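PDB 4ZOQ: intracellular serine protease from Bacillus licheniformis, which probably cleaves peptide bonds as a subtilisin-like serine endopeptidase, a protease associated with lanthipeptides. Local coordinates for residues 11-14 and 18-21; 254-259 and 263-268. All blocks are in the same frame, centred on the assembly; numbering follows the deposited sequence.

Interaction 1: residues 11-14 and 18-21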
loop_
_atom_site.group_PDB
_atom_site.type_symbol
_atom_site.label_atom_id
_atom_site.label_comp_id
_atom_site.label_asym_id
_atom_site.label_seq_id
_atom_site.Cartn_x
_atom_site.Cartn_y
_atom_site.Cartn_z
ATOM N N TRP B 11 -14.029 -4.476 14.693
ATOM C CA TRP B 11 -13.053 -5.175 15.516
ATOM C C TRP B 11 -13.687 -5.584 16.829
ATOM O O TRP B 11 -14.507 -4.861 17.386
ATOM C CB TRP B 11 -11.830 -4.304 15.798
ATOM C CG TRP B 11 -11.063 -3.855 14.592
ATOM C CD1 TRP B 11 -11.251 -4.246 13.314
ATOM C CD2 TRP B 11 -9.963 -2.932 14.577
ATOM N NE1 TRP B 11 -10.358 -3.610 12.490
ATOM C CE2 TRP B 11 -9.553 -2.802 13.244
ATOM C CE3 TRP B 11 -9.301 -2.193 15.560
ATOM C CZ2 TRP B 11 -8.502 -1.959 12.869
ATOM C CZ3 TRP B 11 -8.251 -1.373 15.186
ATOM C CH2 TRP B 11 -7.865 -1.260 13.854
ATOM N N GLY B 12 -13.276 -6.741 17.335
ATOM C CA GLY B 12 -13.785 -7.247 18.591
ATOM C C GLY B 12 -13.304 -6.430 19.770
ATOM O O GLY B 12 -14.020 -6.335 20.769
ATOM N N LEU B 13 -12.076 -5.899 19.690
ATOM C CA LEU B 13 -11.545 -5.004 20.733
ATOM C C LEU B 13 -11.538 -5.693 22.112
ATOM O O LEU B 13 -11.481 -5.031 23.157
ATOM C CB LEU B 13 -12.349 -3.691 20.791
ATOM C CG LEU B 13 -12.399 -2.752 19.566
ATOM C CD1 LEU B 13 -13.315 -1.610 19.840
ATOM C CD2 LEU B 13 -11.014 -2.187 19.236
ATOM N N ASP B 14 -11.601 -7.025 22.096
ATOM C CA ASP B 14 -11.710 -7.845 23.304
ATOM C C ASP B 14 -12.871 -7.411 24.222
ATOM O O ASP B 14 -12.836 -7.634 25.435
ATOM C CB ASP B 14 -10.382 -7.797 24.068
ATOM C CG ASP B 14 -10.215 -8.953 25.026
ATOM O OD1 ASP B 14 -10.998 -9.929 24.940
ATOM O OD2 ASP B 14 -9.281 -8.893 25.858
ATOM N N GLU B 18 -13.613 0.957 25.959
ATOM C CA GLU B 18 -12.787 2.163 25.985
ATOM C C GLU B 18 -11.818 2.266 24.801
ATOM O O GLU B 18 -11.355 3.354 24.461
ATOM C CB GLU B 18 -11.991 2.175 27.308
ATOM C CG GLU B 18 -10.728 3.072 27.393
ATOM C CD GLU B 18 -10.987 4.558 27.191
ATOM O OE1 GLU B 18 -12.121 5.025 27.460
ATOM O OE2 GLU B 18 -10.037 5.260 26.764
ATOM N N LEU B 19 -11.632 1.170 24.081
ATOM C CA LEU B 19 -10.741 1.194 22.933
ATOM C C LEU B 19 -11.344 1.979 21.757
ATOM O O LEU B 19 -10.642 2.318 20.814
ATOM C CB LEU B 19 -10.393 -0.219 22.508
ATOM C CG LEU B 19 -9.634 -1.005 23.574
ATOM C CD1 LEU B 19 -9.165 -2.321 22.982
ATOM C CD2 LEU B 19 -8.481 -0.209 24.156
ATOM N N LYS B 20 -12.649 2.241 21.803
ATOM C CA LYS B 20 -13.290 3.034 20.755
ATOM C C LYS B 20 -12.698 4.433 20.673
ATOM O O LYS B 20 -12.698 5.051 19.614
ATOM C CB LYS B 20 -14.798 3.120 20.989
ATOM C CG LYS B 20 -15.500 1.771 20.855
ATOM C CD LYS B 20 -17.004 1.856 21.122
ATOM C CE LYS B 20 -17.650 0.493 20.868
ATOM N NZ LYS B 20 -19.064 0.428 21.325
ATOM N N GLU B 21 -12.149 4.924 21.775
ATOM C CA GLU B 21 -11.537 6.248 21.751
ATOM C C GLU B 21 -10.393 6.366 20.722
ATOM O O GLU B 21 -10.169 7.431 20.161
ATOM C CB GLU B 21 -11.016 6.610 23.142
ATOM C CG GLU B 21 -12.101 7.027 24.080
ATOM C CD GLU B 21 -12.883 8.194 23.535
ATOM O OE1 GLU B 21 -12.251 9.211 23.138
ATOM O OE2 GLU B 21 -14.127 8.075 23.481
#

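Interaction 2: residues 254-259 and 263-268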
loop_
_atom_site.group_PDB
_atom_site.type_symbol
_atom_site.label_atom_id
_atom_site.label_comp_id
_atom_site.label_asym_id
_atom_site.label_seq_id
_atom_site.Cartn_x
_atom_site.Cartn_y
_atom_site.Cartn_z
ATOM N N LYS B 254 2.040 -11.481 19.269
ATOM C CA LYS B 254 3.230 -10.647 19.371
ATOM C C LYS B 254 2.997 -9.662 20.505
ATOM O O LYS B 254 1.880 -9.205 20.684
ATOM C CB LYS B 254 3.506 -9.954 18.027
ATOM C CG LYS B 254 4.884 -9.331 17.893
ATOM C CD LYS B 254 5.038 -8.486 16.631
ATOM C CE LYS B 254 6.381 -7.739 16.638
ATOM N NZ LYS B 254 7.467 -8.520 15.994
ATOM N N ASP B 255 4.016 -9.368 21.309
ATOM C CA ASP B 255 3.854 -8.387 22.393
ATOM C C ASP B 255 3.696 -6.988 21.812
ATOM O O ASP B 255 4.437 -6.613 20.904
ATOM C CB ASP B 255 5.055 -8.386 23.347
ATOM C CG ASP B 255 5.132 -9.623 24.236
ATOM O OD1 ASP B 255 4.093 -10.266 24.563
ATOM O OD2 ASP B 255 6.268 -9.926 24.651
ATOM N N ASN B 256 2.725 -6.221 22.290
ATOM C CA ASN B 256 2.625 -4.839 21.835
ATOM C C ASN B 256 3.467 -3.958 22.755
ATOM O O ASN B 256 4.179 -4.478 23.611
ATOM C CB ASN B 256 1.167 -4.372 21.759
ATOM C CG ASN B 256 0.444 -4.480 23.076
ATOM O OD1 ASN B 256 1.063 -4.541 24.153
ATOM N ND2 ASN B 256 -0.891 -4.539 23.001
ATOM N N THR B 257 3.403 -2.641 22.563
ATOM C CA THR B 257 4.360 -1.725 23.182
ATOM C C THR B 257 4.024 -1.361 24.615
ATOM O O THR B 257 2.894 -1.547 25.048
ATOM C CB THR B 257 4.468 -0.407 22.399
ATOM O OG1 THR B 257 3.379 0.464 22.770
ATOM C CG2 THR B 257 4.484 -0.691 20.892
ATOM N N ALA B 258 5.000 -0.799 25.326
ATOM C CA ALA B 258 4.801 -0.315 26.702
ATOM C C ALA B 258 3.666 0.723 26.816
ATOM O O ALA B 258 2.940 0.753 27.794
ATOM C CB ALA B 258 6.100 0.255 27.247
ATOM N N LEU B 259 3.527 1.580 25.814
ATOM C CA LEU B 259 2.443 2.558 25.775
ATOM C C LEU B 259 1.105 1.850 25.707
ATOM O O LEU B 259 0.147 2.235 26.402
ATOM C CB LEU B 259 2.597 3.463 24.563
ATOM C CG LEU B 259 1.498 4.486 24.301
ATOM C CD1 LEU B 259 1.469 5.512 25.425
ATOM C CD2 LEU B 259 1.711 5.140 22.937
ATOM N N LEU B 263 -1.881 1.633 28.652
ATOM C CA LEU B 263 -3.253 2.061 28.359
ATOM C C LEU B 263 -4.219 0.871 28.347
ATOM O O LEU B 263 -5.381 0.998 27.946
ATOM C CB LEU B 263 -3.311 2.834 27.029
ATOM C CG LEU B 263 -2.588 4.191 26.996
ATOM C CD1 LEU B 263 -2.557 4.803 25.585
ATOM C CD2 LEU B 263 -3.212 5.172 28.003
ATOM N N ASN B 264 -3.711 -0.285 28.776
ATOM C CA ASN B 264 -4.458 -1.550 28.812
ATOM C C ASN B 264 -5.022 -2.002 27.482
ATOM O O ASN B 264 -6.079 -2.624 27.414
ATOM C CB ASN B 264 -5.583 -1.436 29.830
ATOM C CG ASN B 264 -5.056 -1.188 31.222
ATOM O OD1 ASN B 264 -5.382 -0.185 31.858
ATOM N ND2 ASN B 264 -4.223 -2.104 31.705
ATOM N N ILE B 265 -4.271 -1.730 26.426
ATOM C CA ILE B 265 -4.583 -2.268 25.129
ATOM C C ILE B 265 -4.114 -3.706 25.092
ATOM O O ILE B 265 -2.908 -3.953 25.112
ATOM C CB ILE B 265 -3.858 -1.505 24.000
ATOM C CG1 ILE B 265 -3.836 0.012 24.255
ATOM C CG2 ILE B 265 -4.383 -1.958 22.641
ATOM C CD1 ILE B 265 -5.067 0.762 23.814
ATOM N N PRO B 266 -5.045 -4.656 24.952
ATOM C CA PRO B 266 -4.663 -6.071 24.961
ATOM C C PRO B 266 -3.911 -6.431 23.680
ATOM O O PRO B 266 -3.942 -5.658 22.722
ATOM C CB PRO B 266 -6.009 -6.794 25.040
ATOM C CG PRO B 266 -6.927 -5.892 24.364
ATOM C CD PRO B 266 -6.471 -4.481 24.650
ATOM N N LYS B 267 -3.223 -7.567 23.660
ATOM C CA LYS B 267 -2.536 -7.970 22.450
ATOM C C LYS B 267 -3.498 -8.175 21.303
ATOM O O LYS B 267 -4.662 -8.492 21.513
ATOM C CB LYS B 267 -1.697 -9.216 22.664
ATOM C CG LYS B 267 -0.421 -8.944 23.464
ATOM C CD LYS B 267 0.318 -10.265 23.743
ATOM C CE LYS B 267 0.060 -10.795 25.141
ATOM N NZ LYS B 267 0.699 -12.137 25.291
ATOM N N GLY B 268 -3.017 -7.924 20.086
ATOM C CA GLY B 268 -3.885 -7.950 18.927
ATOM C C GLY B 268 -4.168 -6.542 18.441
ATOM O O GLY B 268 -4.774 -6.368 17.383
HETATM O O HOH W 1 -0.243 -7.586 20.009
#

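Interaction 1: residues 11-14 and 18-21
Leu13 and Leu19 bring the two segments together, their CA atoms 6.6 Å apart. Residues 11-14 form an irregular loop with no helical or strand pattern, in which Leu13 and Asp14 both have positive phi; residues 18-21 belong to a 3-10 turn, whose i+3 bond runs from Glu21 N to Glu18 O. No hydrogen bond joins the segments, so apolar packing, partly against the backbone, carries the contact. Leu13 and Leu19 both point across the gap, and their side chains run past one another head to tail. CD2 of Leu13 rests on CB of Leu19 at 3.9 Å, while CD1 of Leu19 runs back to lie 3.6 Å from the backbone O of Leu13. In Leu13, CG is anti to the carbonyl carbon (chi1 -62°), and the fork beyond it straddles the base of Leu19. Leu13 CD1 meets Lys20 CG at 4.2 Å, where the extended lysine chain passes perpendicular to Leu13. Leucine suits position 13 because both methyls of its fork close on Leu19 while CD1 also reaches Lys20, which lends its CG methylene at the partly exposed margin. Cutting Leu13 back to an alanine is likely to leave Leu19 CB and Lys20 CG without their methyl partners and open a gap between the loop and the 3-10 segment. Leu13 also touches Leu23 and Leu247, and its backbone N donates to the hydroxyl of Tyr269. Away from the predicted charge relay residues, this is a small leucine cluster that lays the N-terminal loop preceding helix 24-30 against the subtilase fold, beside strand 246-249.

Interaction 2: residues 254-259 and 263-268
A Schellman motif closes helix 258-262, and this contact folds the chain back beside its own approach to that helix. Leu263 N makes a weak bond to Leu259 O, while Asn264, with positive phi, is the C' residue: Ile265 N reaches Asp260 O and Asn264 N reaches Gln261 O. Leu259 CD1 and Leu263 CD1 lie 4.1 Å apart. The returning segments run nearly antiparallel, 175° apart, and are tied by Asn256. Its ND2 donates to Ile265 O at 3.0 Å (N-H...O 150°), approaching from above the carbonyl plane, and also bonds to Tyr269 O; an amide suits this buried place because one NH2 can serve two backbone acceptors. Further along, Lys267 CD lies 3.6 Å from Lys254 O, and the bend at chi3 (-100°) beyond it turns CE and NZ alongside Asp255, where Lys267 NZ makes a long salt bridge of 3.9 Å to Asp255 OD1. One water accepts from Gly268 N and donates to Lys254 O; glycine fits there because, at its positive phi, a CB would jam against the preceding carbonyl O. Thr257 OG1 caps the helix start at Asp260 N. Around the turn, Leu263 packs on Leu271 of strand 269-272, Ile265 on Tyr22, and Leu259 on Leu245, just before strand 246-249.

Interaction 1 closes long before interaction 2 opens along the chain, yet their centres lie 13 Å apart on the same side of the chain's centre and they touch directly. Leu19 is the main joint: Leu19 CD2 packs 3.6 Å from Ile265 CD1, and Leu19 CD1 lies 3.8 Å from Pro266 CD, with Asp14 CB also packing on Pro266 CG at 4.0 Å. Both contacts also involve Tyr269, at the start of strand 269-272, whose hydroxyl serves the N-terminal loop and whose carbonyl serves Asn256. The loop before helix 24-30 is thus packed against the link from helix 258-262 to that strand, which leads toward helix 275-297 and the predicted catalytic Ser276, joining sequence-distant parts of the protease.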